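Local atomic coordinates of tRNA-5-methyluridine(54) 2-sulfurtransferase (Pyrococcus horikoshii, PDB entry 3VRH), a protein that catalyses the ATP-dependent 2-thiolation of 5-methyluridine 54 in the T loop of tRNA, which stabilises tRNA against heat in thermophiles. Residues I83-Q97 and A210-Y222. Residues are numbered along the deposited sequence; the frame is centred on the assembly and turned at random.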
loop_
_atom_site.group_PDB
_atom_site.type_symbol
_atom_site.label_atom_id
_atom_site.label_comp_id
_atom_site.label_asym_id
_atom_site.label_seq_id
_atom_site.Cartn_x
_atom_site.Cartn_y
_atom_site.Cartn_z
ATOM N N ILE A 83 12.462 -31.520 5.517
ATOM C CA ILE A 83 11.647 -31.966 4.405
ATOM C C ILE A 83 12.393 -33.016 3.579
ATOM O O ILE A 83 13.454 -32.726 2.998
ATOM C CB ILE A 83 11.271 -30.802 3.514
ATOM C CG1 ILE A 83 10.642 -29.694 4.365
ATOM C CG2 ILE A 83 10.328 -31.284 2.415
ATOM C CD1 ILE A 83 10.270 -28.464 3.595
ATOM N N SER A 84 11.863 -34.236 3.534
ATOM C CA SER A 84 12.576 -35.292 2.823
ATOM C C SER A 84 12.560 -34.917 1.359
ATOM O O SER A 84 11.561 -34.405 0.852
ATOM C CB SER A 84 11.955 -36.662 3.060
ATOM O OG SER A 84 10.596 -36.650 2.678
ATOM N N GLY A 85 13.697 -35.099 0.704
ATOM C CA GLY A 85 13.819 -34.728 -0.686
ATOM C C GLY A 85 13.984 -33.247 -0.955
ATOM O O GLY A 85 13.894 -32.813 -2.106
ATOM N N TYR A 86 14.261 -32.462 0.079
ATOM C CA TYR A 86 14.408 -31.024 -0.123
ATOM C C TYR A 86 15.489 -30.419 0.771
ATOM O O TYR A 86 16.341 -29.634 0.325
ATOM C CB TYR A 86 13.088 -30.319 0.187
ATOM C CG TYR A 86 13.024 -28.949 -0.423
ATOM C CD1 TYR A 86 12.532 -28.781 -1.713
ATOM C CD2 TYR A 86 13.466 -27.827 0.269
ATOM C CE1 TYR A 86 12.481 -27.547 -2.302
ATOM C CE2 TYR A 86 13.425 -26.572 -0.316
ATOM C CZ TYR A 86 12.923 -26.445 -1.608
ATOM O OH TYR A 86 12.856 -25.222 -2.237
ATOM N N SER A 87 15.415 -30.750 2.051
ATOM C CA SER A 87 16.257 -30.107 3.046
ATOM C C SER A 87 17.739 -30.519 2.926
ATOM O O SER A 87 18.641 -29.735 3.245
ATOM C CB SER A 87 15.693 -30.374 4.441
ATOM O OG SER A 87 14.523 -29.590 4.653
ATOM N N GLU A 88 17.981 -31.729 2.433
ATOM C CA GLU A 88 19.346 -32.231 2.294
ATOM C C GLU A 88 20.113 -31.356 1.300
ATOM O O GLU A 88 21.227 -30.927 1.577
ATOM C CB GLU A 88 19.355 -33.700 1.843
ATOM C CG GLU A 88 18.526 -34.676 2.719
ATOM C CD GLU A 88 17.087 -34.926 2.202
ATOM O OE1 GLU A 88 16.485 -34.011 1.622
ATOM O OE2 GLU A 88 16.553 -36.049 2.381
ATOM N N LYS A 89 19.501 -31.062 0.154
ATOM C CA LYS A 89 20.159 -30.202 -0.831
ATOM C C LYS A 89 20.340 -28.788 -0.277
ATOM O O LYS A 89 21.385 -28.170 -0.486
ATOM C CB LYS A 89 19.422 -30.177 -2.188
ATOM C CG LYS A 89 20.159 -29.346 -3.250
ATOM C CD LYS A 89 19.401 -29.189 -4.589
ATOM C CE LYS A 89 19.416 -30.477 -5.418
ATOM N NZ LYS A 89 20.805 -31.021 -5.552
ATOM N N SER A 90 19.340 -28.290 0.452
ATOM C CA SER A 90 19.423 -26.949 1.061
ATOM C C SER A 90 20.572 -26.828 2.067
ATOM O O SER A 90 21.323 -25.848 2.065
ATOM C CB SER A 90 18.100 -26.560 1.736
ATOM O OG SER A 90 17.031 -26.440 0.782
ATOM N N GLU A 91 20.681 -27.806 2.954
ATOM C CA GLU A 91 21.781 -27.825 3.898
ATOM C C GLU A 91 23.119 -27.867 3.166
ATOM O O GLU A 91 24.067 -27.213 3.580
ATOM C CB GLU A 91 21.663 -29.024 4.834
ATOM C CG GLU A 91 22.737 -29.059 5.901
ATOM C CD GLU A 91 22.524 -30.158 6.926
ATOM O OE1 GLU A 91 21.460 -30.168 7.588
ATOM O OE2 GLU A 91 23.425 -31.002 7.066
ATOM N N GLU A 92 23.190 -28.627 2.070
ATOM C CA GLU A 92 24.433 -28.731 1.321
ATOM C C GLU A 92 24.837 -27.390 0.728
ATOM O O GLU A 92 26.020 -27.058 0.725
ATOM C CB GLU A 92 24.363 -29.811 0.227
ATOM C CG GLU A 92 24.346 -31.249 0.748
ATOM C CD GLU A 92 25.470 -31.539 1.746
ATOM O OE1 GLU A 92 26.650 -31.223 1.436
ATOM O OE2 GLU A 92 25.173 -32.074 2.847
ATOM N N TYR A 93 23.855 -26.627 0.237
ATOM C CA TYR A 93 24.104 -25.281 -0.292
ATOM C C TYR A 93 24.624 -24.334 0.812
ATOM O O TYR A 93 25.561 -23.564 0.608
ATOM C CB TYR A 93 22.842 -24.721 -0.987
ATOM C CG TYR A 93 22.787 -25.136 -2.441
ATOM C CD1 TYR A 93 22.271 -26.362 -2.809
ATOM C CD2 TYR A 93 23.309 -24.325 -3.438
ATOM C CE1 TYR A 93 22.261 -26.769 -4.134
ATOM C CE2 TYR A 93 23.296 -24.719 -4.765
ATOM C CZ TYR A 93 22.770 -25.945 -5.111
ATOM O OH TYR A 93 22.760 -26.363 -6.430
ATOM N N ALA A 94 24.013 -24.408 1.985
ATOM C CA ALA A 94 24.456 -23.600 3.106
ATOM C C ALA A 94 25.897 -23.973 3.507
ATOM O O ALA A 94 26.731 -23.090 3.708
ATOM C CB ALA A 94 23.500 -23.752 4.281
ATOM N N LYS A 95 26.194 -25.270 3.592
ATOM C CA LYS A 95 27.564 -25.715 3.914
ATOM C C LYS A 95 28.608 -25.208 2.926
ATOM O O LYS A 95 29.630 -24.641 3.317
ATOM C CB LYS A 95 27.632 -27.234 4.055
ATOM C CG LYS A 95 27.074 -27.701 5.393
ATOM C CD LYS A 95 26.511 -29.113 5.345
ATOM C CE LYS A 95 27.541 -30.135 4.933
ATOM N NZ LYS A 95 26.908 -31.484 4.916
ATOM N N LYS A 96 28.338 -25.389 1.644
ATOM C CA LYS A 96 29.242 -24.896 0.624
ATOM C C LYS A 96 29.454 -23.379 0.722
ATOM O O LYS A 96 30.584 -22.898 0.649
ATOM C CB LYS A 96 28.752 -25.300 -0.765
ATOM C CG LYS A 96 29.708 -24.882 -1.868
ATOM C CD LYS A 96 29.354 -25.512 -3.222
ATOM C CE LYS A 96 30.555 -25.488 -4.179
ATOM N NZ LYS A 96 30.253 -26.126 -5.494
ATOM N N GLN A 97 28.372 -22.627 0.909
ATOM C CA GLN A 97 28.488 -21.188 1.125
ATOM C C GLN A 97 29.406 -20.824 2.297
ATOM O O GLN A 97 30.268 -19.963 2.172
ATOM C CB GLN A 97 27.102 -20.573 1.352
ATOM C CG GLN A 97 26.219 -20.544 0.102
ATOM C CD GLN A 97 24.755 -20.369 0.421
ATOM O OE1 GLN A 97 24.371 -20.165 1.582
ATOM N NE2 GLN A 97 23.915 -20.447 -0.614
ATOM N N ALA A 210 28.676 -12.620 -8.804
ATOM C CA ALA A 210 30.013 -12.054 -8.956
ATOM C C ALA A 210 31.019 -12.753 -8.055
ATOM O O ALA A 210 32.151 -12.973 -8.452
ATOM C CB ALA A 210 30.008 -10.558 -8.703
ATOM N N VAL A 211 30.606 -13.126 -6.849
ATOM C CA VAL A 211 31.542 -13.756 -5.924
ATOM C C VAL A 211 31.476 -15.287 -5.944
ATOM O O VAL A 211 32.141 -15.940 -5.153
ATOM C CB VAL A 211 31.381 -13.245 -4.476
ATOM C CG1 VAL A 211 31.766 -11.770 -4.386
ATOM C CG2 VAL A 211 29.956 -13.470 -3.972
ATOM N N GLY A 212 30.673 -15.857 -6.840
ATOM C CA GLY A 212 30.653 -17.301 -7.002
ATOM C C GLY A 212 29.862 -18.040 -5.938
ATOM O O GLY A 212 30.080 -19.232 -5.709
ATOM N N LEU A 213 28.938 -17.337 -5.292
ATOM C CA LEU A 213 28.003 -17.967 -4.376
ATOM C C LEU A 213 26.885 -18.664 -5.153
ATOM O O LEU A 213 26.274 -18.075 -6.034
ATOM C CB LEU A 213 27.418 -16.932 -3.406
ATOM C CG LEU A 213 28.267 -16.527 -2.198
ATOM C CD1 LEU A 213 27.722 -15.209 -1.631
ATOM C CD2 LEU A 213 28.277 -17.631 -1.124
ATOM N N GLU A 214 26.630 -19.922 -4.807
ATOM C CA GLU A 214 25.519 -20.678 -5.358
ATOM C C GLU A 214 24.460 -20.862 -4.272
ATOM O O GLU A 214 24.782 -21.050 -3.096
ATOM C CB GLU A 214 25.992 -22.043 -5.845
ATOM C CG GLU A 214 27.187 -22.000 -6.780
ATOM C CD GLU A 214 27.921 -23.343 -6.802
ATOM O OE1 GLU A 214 27.462 -24.266 -7.514
ATOM O OE2 GLU A 214 28.936 -23.478 -6.083
ATOM N N TYR A 215 23.198 -20.818 -4.668
ATOM C CA TYR A 215 22.112 -20.808 -3.695
ATOM C C TYR A 215 20.862 -21.476 -4.231
ATOM O O TYR A 215 20.686 -21.613 -5.441
ATOM C CB TYR A 215 21.791 -19.358 -3.291
ATOM C CG TYR A 215 21.554 -18.438 -4.470
ATOM C CD1 TYR A 215 22.596 -17.707 -5.044
ATOM C CD2 TYR A 215 20.294 -18.301 -5.010
ATOM C CE1 TYR A 215 22.365 -16.858 -6.130
ATOM C CE2 TYR A 215 20.051 -17.460 -6.084
ATOM C CZ TYR A 215 21.082 -16.750 -6.642
ATOM O OH TYR A 215 20.809 -15.917 -7.707
ATOM N N ILE A 216 19.985 -21.864 -3.315
ATOM C CA ILE A 216 18.662 -22.353 -3.666
ATOM C C ILE A 216 17.710 -21.166 -3.825
ATOM O O ILE A 216 17.966 -20.079 -3.305
ATOM C CB ILE A 216 18.122 -23.289 -2.565
ATOM C CG1 ILE A 216 17.705 -22.473 -1.341
ATOM C CG2 ILE A 216 19.176 -24.308 -2.166
ATOM C CD1 ILE A 216 17.559 -23.293 -0.069
ATOM N N VAL A 217 16.608 -21.380 -4.532
ATOM C CA VAL A 217 15.592 -20.338 -4.686
ATOM C C VAL A 217 14.527 -20.338 -3.586
ATOM O O VAL A 217 14.027 -19.280 -3.202
ATOM C CB VAL A 217 14.850 -20.432 -6.022
ATOM C CG1 VAL A 217 14.066 -19.159 -6.245
ATOM C CG2 VAL A 217 15.817 -20.651 -7.160
ATOM N N GLU A 218 14.163 -21.507 -3.074
ATOM C CA GLU A 218 13.060 -21.553 -2.120
ATOM C C GLU A 218 13.387 -22.364 -0.881
ATOM O O GLU A 218 13.695 -23.553 -0.963
ATOM C CB GLU A 218 11.793 -22.092 -2.790
ATOM C CG GLU A 218 10.526 -21.795 -2.025
ATOM C CD GLU A 218 9.275 -22.021 -2.874
ATOM O OE1 GLU A 218 8.143 -21.857 -2.349
ATOM O OE2 GLU A 218 9.432 -22.367 -4.071
ATOM N N GLU A 219 13.334 -21.702 0.270
ATOM C CA GLU A 219 13.627 -22.344 1.551
ATOM C C GLU A 219 12.498 -23.298 1.958
ATOM O O GLU A 219 12.730 -24.478 2.213
ATOM C CB GLU A 219 13.846 -21.279 2.634
ATOM C CG GLU A 219 14.112 -21.844 4.017
ATOM C CD GLU A 219 14.356 -20.756 5.064
ATOM O OE1 GLU A 219 14.156 -19.551 4.755
ATOM O OE2 GLU A 219 14.763 -21.112 6.197
ATOM N N CYS A 220 11.276 -22.771 2.007
ATOM C CA CYS A 220 10.084 -23.568 2.281
ATOM C C CYS A 220 9.283 -23.694 0.978
ATOM O O CYS A 220 8.786 -22.703 0.448
ATOM C CB CYS A 220 9.245 -22.917 3.397
ATOM S SG CYS A 220 7.776 -23.851 3.933
ATOM N N PRO A 221 9.176 -24.920 0.448
ATOM C CA PRO A 221 8.472 -25.168 -0.820
ATOM C C PRO A 221 6.950 -25.375 -0.675
ATOM O O PRO A 221 6.333 -25.986 -1.552
ATOM C CB PRO A 221 9.129 -26.447 -1.326
ATOM C CG PRO A 221 9.507 -27.190 -0.039
ATOM C CD PRO A 221 9.833 -26.132 0.979
ATOM N N TYR A 222 6.353 -24.872 0.401
ATOM C CA TYR A 222 4.921 -25.063 0.616
ATOM C C TYR A 222 4.151 -23.739 0.668
ATOM O O TYR A 222 4.599 -22.728 0.126
ATOM C CB TYR A 222 4.678 -25.864 1.897
ATOM C CG TYR A 222 5.237 -27.275 1.875
ATOM C CD1 TYR A 222 5.040 -28.114 0.774
ATOM C CD2 TYR A 222 5.962 -27.772 2.959
ATOM C CE1 TYR A 222 5.545 -29.409 0.759
ATOM C CE2 TYR A 222 6.461 -29.067 2.957
ATOM C CZ TYR A 222 6.257 -29.878 1.857
ATOM O OH TYR A 222 6.764 -31.160 1.866
HETATM O O HOH W 1 15.287 -25.667 2.487
#
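Gln97 reaches the extended loop 212-222 with a nearly straight hydrogen bond: its NE2 donates to Glu214 O at 2.7 Å, in the plane of its own amide but tilted 22° from the plane of the carbonyl. An amide with two N-H groups suits this buried place, because NE2 also binds Gly56 O. On the neighbouring residue, Lys96 forms a salt bridge with the Glu214 side chain, on the exposed side. The lysine is extended, with CG anti to the backbone N (chi1 -176°), and NZ meets the syn lone pair of Glu214 OE2 at 3.0 Å. A water bridges Ser90 OG and Glu219 O, tying the first turn of the helix to the loop.

Apolar contacts complete the interface. The Pro221 ring lies over one face of Tyr86, its CG 3.6 Å from the ring centroid in a CH-pi contact; the compact proline ring, with C-H bonds polarised by the neighbouring nitrogen, can lay its CG over the centre of an aromatic face. Ile83 CD1 extends to Pro221 CD at 3.5 Å, while Ile216 CG2 packs 3.7 Å from Tyr93 CG.

Within the PP-loop domain, helix 87-101 follows strand 73-80, to which Glu91 is anchored through Asn80. The loop leaves helix 201-211 through a Schellman motif at Gly212, runs along helix 87-101 with Leu213 against helix 58-69, and carries Cys220, a [4Fe-4S] cluster ligand here disulfide-bonded to Cys128 of helix 127-145.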